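Local coordinates for hypothetical protein (Aeropyrum pernix, PDB 2P6H), which is of unknown function and belongs to the YjbQ (UPF0047) family, here forming an assembly of three identical subunits, at residues 12-17 with 64-69; 91-96 with 117-122; 97-102 with 106-111; 21-26 with 35-40. All coordinates share one frame; numbering follows the deposited sequence.

Overall arrangement
The four contacts illustrate how a small two-sheet protein is held together by contacts between segments near and far in sequence. Along the chain, contact 4 is nested in the loop closed by contact 1, and contact 3 in the loop closed by contact 2. Contacts 1 and 2, with centres 8 Å apart, share the three-stranded sheet 15-18, 113-118 and 46-51, on which helices 55-69 and 84-93 pack. Contacts 3 and 4, 9 Å apart between centres, share the five-stranded antiparallel sheet, where strands 35-40 and 96-102 are neighbours. Centres of contacts 1 and 3 stand 25 Å apart, on opposite sides of the chain's centre. All four also touch a second subunit, so these elements lie at or near subunit interfaces.

Contact 1 (12-17 with 64-69); sequences RRLQVL and FIRELT. With SO4 (sulfate ion), chain D.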
loop_
_atom_site.group_PDB
_atom_site.type_symbol
_atom_site.label_atom_id
_atom_site.label_comp_id
_atom_site.label_asym_id
_atom_site.label_seq_id
_atom_site.Cartn_x
_atom_site.Cartn_y
_atom_site.Cartn_z
ATOM N N ARG A 12 -9.828 -3.711 -21.905
ATOM C CA ARG A 12 -9.174 -2.483 -22.366
ATOM C C ARG A 12 -7.740 -2.345 -21.829
ATOM O O ARG A 12 -7.350 -2.974 -20.854
ATOM C CB ARG A 12 -10.014 -1.290 -21.908
ATOM C CG ARG A 12 -11.072 -0.897 -22.938
ATOM C CD ARG A 12 -10.615 0.267 -23.826
ATOM N NE ARG A 12 -9.163 0.238 -24.020
ATOM C CZ ARG A 12 -8.700 0.504 -25.256
ATOM N NH1 ARG A 12 -9.537 0.832 -26.225
ATOM N NH2 ARG A 12 -7.399 0.355 -25.516
ATOM N N ARG A 13 -6.951 -1.451 -22.418
ATOM C CA ARG A 13 -5.615 -1.194 -21.910
ATOM C C ARG A 13 -5.685 -0.798 -20.444
ATOM O O ARG A 13 -5.003 -1.346 -19.588
ATOM C CB ARG A 13 -4.970 -0.075 -22.734
ATOM C CG ARG A 13 -3.485 0.098 -22.405
ATOM C CD ARG A 13 -2.849 1.289 -23.133
ATOM N NE ARG A 13 -1.390 1.134 -23.164
ATOM C CZ ARG A 13 -0.667 2.073 -23.806
ATOM N NH1 ARG A 13 -1.257 3.139 -24.320
ATOM N NH2 ARG A 13 0.646 1.886 -23.988
ATOM N N LEU A 14 -6.522 0.188 -20.143
ATOM C CA LEU A 14 -6.702 0.637 -18.735
ATOM C C LEU A 14 -8.136 0.362 -18.389
ATOM O O LEU A 14 -9.059 0.741 -19.097
ATOM C CB LEU A 14 -6.354 2.164 -18.426
ATOM C CG LEU A 14 -4.860 2.465 -18.569
ATOM C CD1 LEU A 14 -4.436 2.649 -20.029
ATOM C CD2 LEU A 14 -4.437 3.739 -17.839
ATOM N N GLN A 15 -8.342 -0.315 -17.267
ATOM C CA GLN A 15 -9.695 -0.625 -16.858
ATOM C C GLN A 15 -9.739 -1.016 -15.393
ATOM O O GLN A 15 -8.844 -1.688 -14.888
ATOM C CB GLN A 15 -10.239 -1.749 -17.756
ATOM C CG GLN A 15 -11.492 -2.462 -17.258
ATOM C CD GLN A 15 -11.973 -3.554 -18.211
ATOM O OE1 GLN A 15 -11.173 -4.265 -18.816
ATOM N NE2 GLN A 15 -13.290 -3.705 -18.323
ATOM N N VAL A 16 -10.774 -0.555 -14.705
ATOM C CA VAL A 16 -10.957 -0.879 -13.298
ATOM C C VAL A 16 -12.152 -1.815 -13.212
ATOM O O VAL A 16 -13.207 -1.518 -13.782
ATOM C CB VAL A 16 -11.239 0.383 -12.466
ATOM C CG1 VAL A 16 -11.559 -0.005 -11.031
ATOM C CG2 VAL A 16 -10.049 1.327 -12.519
ATOM N N LEU A 17 -11.976 -2.937 -12.517
ATOM C CA LEU A 17 -13.037 -3.931 -12.376
ATOM C C LEU A 17 -13.313 -4.237 -10.908
ATOM O O LEU A 17 -12.384 -4.378 -10.125
ATOM C CB LEU A 17 -12.649 -5.251 -13.057
ATOM C CG LEU A 17 -12.249 -5.193 -14.530
ATOM C CD1 LEU A 17 -11.986 -6.587 -15.066
ATOM C CD2 LEU A 17 -13.370 -4.548 -15.308
ATOM N N PHE A 64 -7.023 9.359 -14.021
ATOM C CA PHE A 64 -6.063 9.816 -13.016
ATOM C C PHE A 64 -4.733 9.104 -13.239
ATOM O O PHE A 64 -3.667 9.689 -13.249
ATOM C CB PHE A 64 -6.642 9.501 -11.623
ATOM C CG PHE A 64 -5.677 9.781 -10.479
ATOM C CD1 PHE A 64 -5.222 11.071 -10.239
ATOM C CD2 PHE A 64 -5.323 8.748 -9.623
ATOM C CE1 PHE A 64 -4.402 11.321 -9.137
ATOM C CE2 PHE A 64 -4.503 9.004 -8.522
ATOM C CZ PHE A 64 -4.042 10.290 -8.275
ATOM N N ILE A 65 -4.850 7.770 -13.421
ATOM C CA ILE A 65 -3.676 6.944 -13.663
ATOM C C ILE A 65 -2.984 7.341 -14.981
ATOM O O ILE A 65 -1.780 7.471 -15.071
ATOM C CB ILE A 65 -4.119 5.459 -13.655
ATOM C CG1 ILE A 65 -4.378 4.983 -12.218
ATOM C CG2 ILE A 65 -3.008 4.571 -14.244
ATOM C CD1 ILE A 65 -5.231 3.715 -12.172
ATOM N N ARG A 66 -3.808 7.543 -16.033
ATOM C CA ARG A 66 -3.252 7.927 -17.322
ATOM C C ARG A 66 -2.421 9.203 -17.207
ATOM O O ARG A 66 -1.318 9.306 -17.728
ATOM C CB ARG A 66 -4.410 8.144 -18.295
ATOM C CG ARG A 66 -3.950 8.166 -19.751
ATOM C CD ARG A 66 -5.009 8.773 -20.678
ATOM N NE ARG A 66 -6.284 8.068 -20.527
ATOM C CZ ARG A 66 -6.389 6.859 -21.106
ATOM N NH1 ARG A 66 -5.370 6.353 -21.778
ATOM N NH2 ARG A 66 -7.529 6.170 -20.993
ATOM N N GLU A 67 -2.958 10.183 -16.484
ATOM C CA GLU A 67 -2.302 11.477 -16.257
ATOM C C GLU A 67 -0.938 11.338 -15.552
ATOM O O GLU A 67 0.044 11.975 -15.912
ATOM C CB GLU A 67 -3.248 12.353 -15.424
ATOM C CG GLU A 67 -4.180 13.204 -16.295
ATOM C CD GLU A 67 -5.316 13.754 -15.452
ATOM O OE1 GLU A 67 -5.079 14.063 -14.285
ATOM O OE2 GLU A 67 -6.421 13.868 -15.962
ATOM N N LEU A 68 -0.909 10.511 -14.466
ATOM C CA LEU A 68 0.335 10.387 -13.708
ATOM C C LEU A 68 1.345 9.511 -14.367
ATOM O O LEU A 68 2.530 9.814 -14.416
ATOM C CB LEU A 68 0.033 9.619 -12.492
ATOM C CG LEU A 68 -0.955 10.347 -11.575
ATOM C CD1 LEU A 68 -1.176 9.616 -10.249
ATOM C CD2 LEU A 68 -0.502 11.761 -11.214
ATOM N N THR A 69 0.947 8.380 -14.944
ATOM C CA THR A 69 1.893 7.434 -15.539
ATOM C C THR A 69 2.285 7.593 -17.012
ATOM O O THR A 69 3.259 6.991 -17.463
ATOM C CB THR A 69 1.399 6.002 -15.305
ATOM O OG1 THR A 69 0.226 5.762 -16.085
ATOM C CG2 THR A 69 1.064 5.800 -13.819
HETATM S S SO4 D . -6.956 3.169 -23.134
HETATM O O1 SO4 D . -8.090 4.125 -23.002
HETATM O O2 SO4 D . -7.286 1.919 -22.357
HETATM O O3 SO4 D . -6.760 2.825 -24.591
HETATM O O4 SO4 D . -5.710 3.788 -22.620
#
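L14, R66 and I65 carry this contact between the loop leading into strand 15-18 and the last turns of helix 55-69. L14 sends CD2 to I65 CG2 (4.0 Å), the two side chains running past one another head to tail. Its other branch, CD1, approaches R66 NH1 obliquely. R66 reaches the site through a bend at chi3 (-55°), which brings its guanidinium edge to a sulfate, most likely a crystallisation additive. NH1 of R66 gives sulfate O4 a nearly straight bond of 2.7 Å (168°), and R66 NH2 holds O1 at 2.9 Å. From the other segment, the backbone N of L14 donates to sulfate O2 over 2.9 Å, while the R12 guanidinium lays a face toward O3. The anion therefore bridges loop and helix, and probably offsets the positive charge of the two arginines. I65 also packs on I93 and V117. Together these features make an anion site of arginines and a backbone N-H, where the loop before strand 15-18 meets a helix packed on the three-stranded sheet.

Contact 2 (91-96 with 117-122); sequences TIIGDS and VEMDGP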
loop_
_atom_site.group_PDB
_atom_site.type_symbol
_atom_site.label_atom_id
_atom_site.label_comp_id
_atom_site.label_asym_id
_atom_site.label_seq_id
_atom_site.Cartn_x
_atom_site.Cartn_y
_atom_site.Cartn_z
ATOM N N THR A 91 3.338 0.512 -8.935
ATOM C CA THR A 91 4.137 0.858 -7.750
ATOM C C THR A 91 3.426 1.795 -6.764
ATOM O O THR A 91 3.693 1.770 -5.577
ATOM C CB THR A 91 5.517 1.455 -8.122
ATOM O OG1 THR A 91 5.378 2.836 -8.473
ATOM C CG2 THR A 91 6.198 0.697 -9.257
ATOM N N ILE A 92 2.559 2.721 -7.239
ATOM C CA ILE A 92 1.975 3.581 -6.163
ATOM C C ILE A 92 0.541 3.205 -5.856
ATOM O O ILE A 92 -0.130 3.851 -5.062
ATOM C CB ILE A 92 1.910 5.019 -6.614
ATOM C CG1 ILE A 92 1.230 5.067 -7.997
ATOM C CG2 ILE A 92 3.338 5.589 -6.730
ATOM C CD1 ILE A 92 0.855 6.448 -8.539
ATOM N N ILE A 93 0.014 2.141 -6.515
ATOM C CA ILE A 93 -1.299 1.664 -6.100
ATOM C C ILE A 93 -1.134 0.438 -5.222
ATOM O O ILE A 93 -1.785 0.282 -4.198
ATOM C CB ILE A 93 -2.145 1.304 -7.340
ATOM C CG1 ILE A 93 -2.571 2.568 -8.093
ATOM C CG2 ILE A 93 -3.421 0.557 -6.917
ATOM C CD1 ILE A 93 -3.157 2.248 -9.472
ATOM N N GLY A 94 -0.212 -0.451 -5.581
ATOM C CA GLY A 94 0.021 -1.632 -4.762
ATOM C C GLY A 94 -0.560 -2.901 -5.368
ATOM O O GLY A 94 -1.540 -2.853 -6.107
ATOM N N ASP A 95 0.034 -4.045 -5.049
ATOM C CA ASP A 95 -0.424 -5.313 -5.606
ATOM C C ASP A 95 -1.031 -6.275 -4.592
ATOM O O ASP A 95 -1.313 -7.427 -4.923
ATOM C CB ASP A 95 0.729 -6.007 -6.333
ATOM C CG ASP A 95 2.019 -5.919 -5.566
ATOM O OD1 ASP A 95 1.960 -5.836 -4.323
ATOM O OD2 ASP A 95 3.091 -5.936 -6.202
ATOM N N SER A 96 -1.213 -5.824 -3.357
ATOM C CA SER A 96 -1.837 -6.703 -2.374
ATOM C C SER A 96 -2.522 -5.884 -1.282
ATOM O O SER A 96 -2.113 -4.779 -0.950
ATOM C CB SER A 96 -0.766 -7.625 -1.758
ATOM O OG SER A 96 -0.143 -6.958 -0.659
ATOM N N VAL A 117 -7.233 -3.293 -10.936
ATOM C CA VAL A 117 -6.848 -2.185 -11.789
ATOM C C VAL A 117 -5.927 -2.652 -12.895
ATOM O O VAL A 117 -4.748 -2.912 -12.690
ATOM C CB VAL A 117 -6.094 -1.186 -10.939
ATOM C CG1 VAL A 117 -5.733 0.042 -11.772
ATOM C CG2 VAL A 117 -6.946 -0.760 -9.758
ATOM N N GLU A 118 -6.479 -2.800 -14.098
ATOM C CA GLU A 118 -5.715 -3.242 -15.272
ATOM C C GLU A 118 -5.076 -2.028 -15.952
ATOM O O GLU A 118 -5.750 -1.025 -16.209
ATOM C CB GLU A 118 -6.648 -3.952 -16.266
ATOM C CG GLU A 118 -6.018 -4.336 -17.603
ATOM C CD GLU A 118 -4.861 -5.309 -17.450
ATOM O OE1 GLU A 118 -3.739 -4.859 -17.126
ATOM O OE2 GLU A 118 -5.072 -6.524 -17.643
ATOM N N MET A 119 -3.780 -2.110 -16.239
ATOM C CA MET A 119 -3.098 -1.001 -16.890
ATOM C C MET A 119 -2.389 -1.434 -18.173
ATOM O O MET A 119 -1.792 -0.610 -18.873
ATOM C CB MET A 119 -2.124 -0.336 -15.909
ATOM C CG MET A 119 -2.872 0.356 -14.768
ATOM S SD MET A 119 -1.863 0.976 -13.425
ATOM C CE MET A 119 -1.747 -0.481 -12.389
ATOM N N ASP A 120 -2.476 -2.726 -18.483
ATOM C CA ASP A 120 -1.855 -3.263 -19.705
ATOM C C ASP A 120 -2.748 -4.333 -20.334
ATOM O O ASP A 120 -2.298 -5.392 -20.752
ATOM C CB ASP A 120 -0.466 -3.857 -19.363
ATOM C CG ASP A 120 0.360 -4.146 -20.635
ATOM O OD1 ASP A 120 0.151 -3.443 -21.625
ATOM O OD2 ASP A 120 1.181 -5.057 -20.612
ATOM N N GLY A 121 -4.045 -4.051 -20.409
ATOM C CA GLY A 121 -4.966 -4.992 -21.016
ATOM C C GLY A 121 -5.027 -4.812 -22.525
ATOM O O GLY A 121 -4.345 -3.948 -23.064
ATOM N N PRO A 122 -5.839 -5.611 -23.234
ATOM C CA PRO A 122 -6.689 -6.665 -22.665
ATOM C C PRO A 122 -5.885 -7.927 -22.375
ATOM O O PRO A 122 -5.097 -8.380 -23.209
ATOM C CB PRO A 122 -7.723 -6.888 -23.755
ATOM C CG PRO A 122 -7.029 -6.622 -25.049
ATOM C CD PRO A 122 -6.078 -5.482 -24.683
#
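I93, in the final turn of helix 84-93, meets V117 near the end of strand 113-118 and M119 just beyond it. One residue earlier, I92 turns to the trimer interior, packing on I92 of both other subunits. I93 points its own side chain at the sheet: CG1 lies anti to the carbonyl carbon (chi1 -71°), and this with the extended chi2 carries CD1 toward the strand. CD1 reaches V117 CG1 tip to tip at 4.1 Å and comes within 4.2 Å of M119 CE. G94, the first residue past the helix, has a positive phi (105°); D95 after it forms a salt bridge with R97 of the third subunit. S96 then begins the next strand. In the other segment, E118 OE1 accepts D120 N at 2.8 Å from above its carboxylate plane, and E118 and D120 have salt-bridge partners in R125 and R123. The join between the helix end and the strand with its following loop involves no polar atom: it is methyl against methyl, resting on dispersion and the exclusion of water.

Contact 3 (97-102 with 106-111); sequences RVIPVV and LSLGTW
The carbonyl O of P100 takes the N-H of S107 in a bond of 2.7 Å, with an angle of 161° at the hydrogen. This bond belongs to an antiparallel hairpin, in which strand 96-102 turns back on the short strand 105-106 and V101 and L106 form a non-hydrogen-bonded pair. S107 is the centre of an inverse gamma turn, closed by L108 N to L106 O, and there the chain leaves the sheet edge. S107 CB also rests against P100 CB, while its OG is bonded to Y40 OH of the second subunit.

On the side of the hairpin that carries L106, I99 serves as the common partner of two leucines. With CG1 beside the backbone N (chi1 -52°), CG2 falls anti to that N and meets L106 CD1 on one hand and L108 CD2 (3.9 Å) on the other, each leucine crossing it at a slant. V101 CG2 adds a second contact to L106 CD1. I114 of strand 113-118 packs on I99 and L108 as well.

R97 links the hairpin to the trimer: its NE forms a salt bridge with D95 of the second subunit, and NH1 turns back to V98 O at 2.9 Å. The tightest apolar touch is I99 CG2 against L106 CD1, at 3.4 Å, closer than usual van der Waals packing.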
loop_
_atom_site.group_PDB
_atom_site.type_symbol
_atom_site.label_atom_id
_atom_site.label_comp_id
_atom_site.label_asym_id
_atom_site.label_seq_id
_atom_site.Cartn_x
_atom_site.Cartn_y
_atom_site.Cartn_z
ATOM N N ARG A 97 -3.584 -6.471 -0.756
ATOM C CA ARG A 97 -4.387 -5.826 0.285
ATOM C C ARG A 97 -4.743 -6.833 1.358
ATOM O O ARG A 97 -5.128 -7.961 1.079
ATOM C CB ARG A 97 -5.668 -5.270 -0.361
ATOM C CG ARG A 97 -6.738 -4.855 0.669
ATOM C CD ARG A 97 -6.265 -3.736 1.619
ATOM N NE ARG A 97 -7.259 -2.645 1.703
ATOM C CZ ARG A 97 -8.300 -2.732 2.583
ATOM N NH1 ARG A 97 -8.440 -3.777 3.397
ATOM N NH2 ARG A 97 -9.205 -1.757 2.599
ATOM N N VAL A 98 -4.600 -6.417 2.606
ATOM C CA VAL A 98 -4.966 -7.288 3.712
ATOM C C VAL A 98 -6.312 -6.807 4.217
ATOM O O VAL A 98 -6.523 -5.634 4.444
ATOM C CB VAL A 98 -3.916 -7.190 4.842
ATOM C CG1 VAL A 98 -4.368 -8.070 6.015
ATOM C CG2 VAL A 98 -2.550 -7.654 4.365
ATOM N N ILE A 99 -7.260 -7.776 4.330
ATOM C CA ILE A 99 -8.625 -7.461 4.780
ATOM C C ILE A 99 -9.049 -8.380 5.914
ATOM O O ILE A 99 -9.204 -9.584 5.755
ATOM C CB ILE A 99 -9.612 -7.648 3.620
ATOM C CG1 ILE A 99 -9.135 -6.868 2.398
ATOM C CG2 ILE A 99 -10.994 -7.088 4.027
ATOM C CD1 ILE A 99 -9.983 -7.145 1.156
ATOM N N PRO A 100 -9.277 -7.819 7.110
ATOM C CA PRO A 100 -9.712 -8.627 8.253
ATOM C C PRO A 100 -11.064 -9.303 8.024
ATOM O O PRO A 100 -11.928 -8.789 7.302
ATOM C CB PRO A 100 -9.774 -7.607 9.392
ATOM C CG PRO A 100 -8.868 -6.460 9.038
ATOM C CD PRO A 100 -8.986 -6.439 7.530
ATOM N N VAL A 101 -11.223 -10.476 8.620
ATOM C CA VAL A 101 -12.477 -11.219 8.555
ATOM C C VAL A 101 -12.805 -11.372 10.031
ATOM O O VAL A 101 -12.047 -11.992 10.793
ATOM C CB VAL A 101 -12.301 -12.604 7.895
ATOM C CG1 VAL A 101 -13.611 -13.402 7.982
ATOM C CG2 VAL A 101 -11.907 -12.427 6.434
ATOM N N VAL A 102 -13.908 -10.765 10.445
ATOM C CA VAL A 102 -14.297 -10.805 11.855
ATOM C C VAL A 102 -15.720 -11.308 12.002
ATOM O O VAL A 102 -16.664 -10.746 11.463
ATOM C CB VAL A 102 -14.211 -9.396 12.452
ATOM C CG1 VAL A 102 -14.324 -9.464 13.973
ATOM C CG2 VAL A 102 -12.889 -8.751 12.079
ATOM N N LEU A 106 -16.413 -10.032 6.206
ATOM C CA LEU A 106 -15.294 -9.452 5.567
ATOM C C LEU A 106 -15.314 -8.006 5.940
ATOM O O LEU A 106 -16.272 -7.286 5.690
ATOM C CB LEU A 106 -15.496 -9.611 4.066
ATOM C CG LEU A 106 -14.294 -9.116 3.280
ATOM C CD1 LEU A 106 -12.997 -9.814 3.695
ATOM C CD2 LEU A 106 -14.437 -9.330 1.774
ATOM N N SER A 107 -14.258 -7.545 6.591
ATOM C CA SER A 107 -14.270 -6.206 7.191
ATOM C C SER A 107 -14.011 -5.037 6.178
ATOM O O SER A 107 -13.050 -4.287 6.288
ATOM C CB SER A 107 -13.234 -6.240 8.320
ATOM O OG SER A 107 -13.435 -5.117 9.178
ATOM N N LEU A 108 -14.912 -4.880 5.217
ATOM C CA LEU A 108 -14.837 -3.768 4.276
ATOM C C LEU A 108 -15.868 -2.751 4.728
ATOM O O LEU A 108 -16.877 -3.113 5.347
ATOM C CB LEU A 108 -15.162 -4.224 2.850
ATOM C CG LEU A 108 -14.102 -5.081 2.161
ATOM C CD1 LEU A 108 -14.600 -5.526 0.789
ATOM C CD2 LEU A 108 -12.813 -4.279 2.036
ATOM N N GLY A 109 -15.611 -1.483 4.433
ATOM C CA GLY A 109 -16.538 -0.436 4.814
ATOM C C GLY A 109 -17.786 -0.496 3.962
ATOM O O GLY A 109 -17.847 -1.236 2.986
ATOM N N THR A 110 -18.781 0.304 4.319
ATOM C CA THR A 110 -20.051 0.270 3.555
ATOM C C THR A 110 -19.873 0.504 2.071
ATOM O O THR A 110 -20.463 -0.168 1.234
ATOM C CB THR A 110 -20.954 1.385 4.013
ATOM O OG1 THR A 110 -21.076 1.330 5.437
ATOM C CG2 THR A 110 -22.345 1.219 3.394
ATOM N N TRP A 111 -19.021 1.441 1.670
ATOM C CA TRP A 111 -18.819 1.733 0.250
ATOM C C TRP A 111 -17.515 1.211 -0.347
ATOM O O TRP A 111 -17.184 1.538 -1.487
ATOM C CB TRP A 111 -18.910 3.247 0.035
ATOM C CG TRP A 111 -20.027 3.857 0.830
ATOM C CD1 TRP A 111 -19.913 4.655 1.930
ATOM C CD2 TRP A 111 -21.424 3.617 0.649
ATOM N NE1 TRP A 111 -21.155 4.921 2.456
ATOM C CE2 TRP A 111 -22.101 4.295 1.687
ATOM C CE3 TRP A 111 -22.169 2.888 -0.286
ATOM C CZ2 TRP A 111 -23.494 4.266 1.817
ATOM C CZ3 TRP A 111 -23.559 2.860 -0.155
ATOM C CH2 TRP A 111 -24.203 3.546 0.891
HETATM O O HOH W 1 -9.888 -3.493 5.433
#

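Contact 4 (21-26 with 35-40); sequences GKVEEW and GLLVVY. With SO4 (sulfate ion), chain E.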
loop_
_atom_site.group_PDB
_atom_site.type_symbol
_atom_site.label_atom_id
_atom_site.label_comp_id
_atom_site.label_asym_id
_atom_site.label_seq_id
_atom_site.Cartn_x
_atom_site.Cartn_y
_atom_site.Cartn_z
ATOM N N GLY A 21 -17.254 -9.635 -5.552
ATOM C CA GLY A 21 -18.089 -10.823 -5.596
ATOM C C GLY A 21 -17.320 -12.130 -5.563
ATOM O O GLY A 21 -17.585 -12.999 -4.731
ATOM N N LYS A 22 -16.367 -12.275 -6.475
ATOM C CA LYS A 22 -15.555 -13.486 -6.566
ATOM C C LYS A 22 -14.751 -13.741 -5.283
ATOM O O LYS A 22 -14.517 -14.873 -4.880
ATOM C CB LYS A 22 -14.602 -13.333 -7.753
ATOM C CG LYS A 22 -15.329 -13.404 -9.097
ATOM C CD LYS A 22 -14.382 -13.152 -10.271
ATOM C CE LYS A 22 -15.042 -13.412 -11.627
ATOM N NZ LYS A 22 -14.307 -12.700 -12.670
ATOM N N VAL A 23 -14.289 -12.677 -4.636
ATOM C CA VAL A 23 -13.509 -12.844 -3.409
ATOM C C VAL A 23 -14.363 -13.420 -2.294
ATOM O O VAL A 23 -13.964 -14.331 -1.580
ATOM C CB VAL A 23 -12.969 -11.486 -2.954
ATOM C CG1 VAL A 23 -12.359 -11.607 -1.559
ATOM C CG2 VAL A 23 -11.910 -10.996 -3.923
ATOM N N GLU A 24 -15.565 -12.879 -2.129
ATOM C CA GLU A 24 -16.483 -13.339 -1.106
ATOM C C GLU A 24 -16.888 -14.787 -1.373
ATOM O O GLU A 24 -17.086 -15.583 -0.464
ATOM C CB GLU A 24 -17.710 -12.414 -1.109
ATOM C CG GLU A 24 -17.357 -10.969 -0.724
ATOM C CD GLU A 24 -18.616 -10.123 -0.631
ATOM O OE1 GLU A 24 -19.473 -10.249 -1.494
ATOM O OE2 GLU A 24 -18.724 -9.340 0.312
ATOM N N GLU A 25 -17.006 -15.116 -2.656
ATOM C CA GLU A 25 -17.342 -16.443 -3.090
ATOM C C GLU A 25 -16.385 -17.420 -2.450
ATOM O O GLU A 25 -16.759 -18.248 -1.629
ATOM C CB GLU A 25 -17.191 -16.493 -4.606
ATOM C CG GLU A 25 -18.491 -16.884 -5.305
ATOM C CD GLU A 25 -18.187 -17.220 -6.743
ATOM O OE1 GLU A 25 -17.406 -18.131 -6.980
ATOM O OE2 GLU A 25 -18.715 -16.543 -7.623
ATOM N N TRP A 26 -15.128 -17.267 -2.851
ATOM C CA TRP A 26 -14.045 -18.104 -2.347
ATOM C C TRP A 26 -14.056 -18.108 -0.826
ATOM O O TRP A 26 -13.908 -19.111 -0.163
ATOM C CB TRP A 26 -12.701 -17.551 -2.854
ATOM C CG TRP A 26 -11.578 -18.430 -2.420
ATOM C CD1 TRP A 26 -11.201 -19.662 -3.001
ATOM C CD2 TRP A 26 -10.683 -18.228 -1.288
ATOM N NE1 TRP A 26 -10.176 -20.272 -2.358
ATOM C CE2 TRP A 26 -9.823 -19.367 -1.237
ATOM C CE3 TRP A 26 -10.540 -17.232 -0.336
ATOM C CZ2 TRP A 26 -8.863 -19.461 -0.248
ATOM C CZ3 TRP A 26 -9.575 -17.336 0.651
ATOM C CH2 TRP A 26 -8.736 -18.460 0.698
ATOM N N GLY A 35 -10.029 -13.976 11.151
ATOM C CA GLY A 35 -8.704 -14.118 10.532
ATOM C C GLY A 35 -8.426 -12.974 9.556
ATOM O O GLY A 35 -8.992 -11.894 9.667
ATOM N N LEU A 36 -7.491 -13.209 8.598
ATOM C CA LEU A 36 -7.142 -12.206 7.601
ATOM C C LEU A 36 -7.236 -12.802 6.216
ATOM O O LEU A 36 -6.962 -13.974 5.991
ATOM C CB LEU A 36 -5.673 -11.821 7.721
ATOM C CG LEU A 36 -5.228 -11.147 9.003
ATOM C CD1 LEU A 36 -3.698 -11.038 8.930
ATOM C CD2 LEU A 36 -5.742 -9.720 9.179
ATOM N N LEU A 37 -7.680 -11.973 5.287
ATOM C CA LEU A 37 -7.691 -12.398 3.940
ATOM C C LEU A 37 -6.675 -11.551 3.224
ATOM O O LEU A 37 -6.568 -10.353 3.453
ATOM C CB LEU A 37 -9.080 -12.102 3.402
ATOM C CG LEU A 37 -9.081 -12.101 1.884
ATOM C CD1 LEU A 37 -8.995 -13.527 1.352
ATOM C CD2 LEU A 37 -10.314 -11.445 1.261
ATOM N N VAL A 38 -5.853 -12.189 2.392
ATOM C CA VAL A 38 -4.920 -11.398 1.587
ATOM C C VAL A 38 -5.296 -11.559 0.149
ATOM O O VAL A 38 -5.392 -12.660 -0.376
ATOM C CB VAL A 38 -3.459 -11.874 1.750
ATOM C CG1 VAL A 38 -2.529 -10.994 0.916
ATOM C CG2 VAL A 38 -3.046 -11.793 3.208
ATOM N N VAL A 39 -5.601 -10.412 -0.466
ATOM C CA VAL A 39 -5.910 -10.353 -1.871
ATOM C C VAL A 39 -4.712 -9.798 -2.561
ATOM O O VAL A 39 -4.238 -8.710 -2.262
ATOM C CB VAL A 39 -7.082 -9.401 -2.108
ATOM C CG1 VAL A 39 -7.483 -9.428 -3.581
ATOM C CG2 VAL A 39 -8.267 -9.820 -1.257
ATOM N N TYR A 40 -4.151 -10.530 -3.513
ATOM C CA TYR A 40 -2.970 -10.038 -4.198
ATOM C C TYR A 40 -2.897 -10.539 -5.631
ATOM O O TYR A 40 -3.452 -11.574 -5.993
ATOM C CB TYR A 40 -1.702 -10.427 -3.405
ATOM C CG TYR A 40 -1.523 -11.912 -3.291
ATOM C CD1 TYR A 40 -2.399 -12.681 -2.524
ATOM C CD2 TYR A 40 -0.422 -12.533 -3.889
ATOM C CE1 TYR A 40 -2.194 -14.049 -2.372
ATOM C CE2 TYR A 40 -0.212 -13.903 -3.732
ATOM C CZ TYR A 40 -1.109 -14.659 -2.980
ATOM O OH TYR A 40 -0.898 -16.018 -2.820
HETATM S S SO4 E . -14.523 -12.866 -16.232
HETATM O O1 SO4 E . -15.424 -13.462 -15.302
HETATM O O2 SO4 E . -15.040 -12.120 -17.325
HETATM O O3 SO4 E . -13.633 -13.989 -16.828
HETATM O O4 SO4 E . -13.572 -11.995 -15.569
#
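Helix 20-28 lies across strand 35-40 with the axes of segments 21-26 and 35-40 coming within 11.1 Å of each other. Their N-to-C directions differ by 137°, so the chain returns roughly, though not strictly, antiparallel. V23 and V39 bring the backbones nearest, their CA atoms 8.1 Å apart. Within the helix, E25 N and W26 N bond back to G21 O and K22 O.

Side chains fill the space between, and L37 is the strand residue on which the helix settles. Its CG stands anti to the backbone N (chi1 162°), and the two methyls beyond divide the work. CD2 meets V23 CG1 at 3.5 Å, a tight fit, while CD1 lies obliquely against the W26 ring, 3.9 Å from CZ3. V23 CG1 also looks toward V39 CG2, a looser contact at 4.5 Å. This is helix-on-sheet packing: one side of the amphipathic helix covers the five-stranded antiparallel sheet, with F6 of strand 2-9 touching V23 and L129 and Y131 of strand 124-133 touching W26. The sheet's other face, through L36 and V38, meets neighbouring subunits.

The CB of E24 points away from the strand. K22, also on the exposed side, stretches its chain beyond CG toward a sulfate, and K22 NZ bonds its O1 at 3.0 Å; the backbone N of K9 holds the same ion.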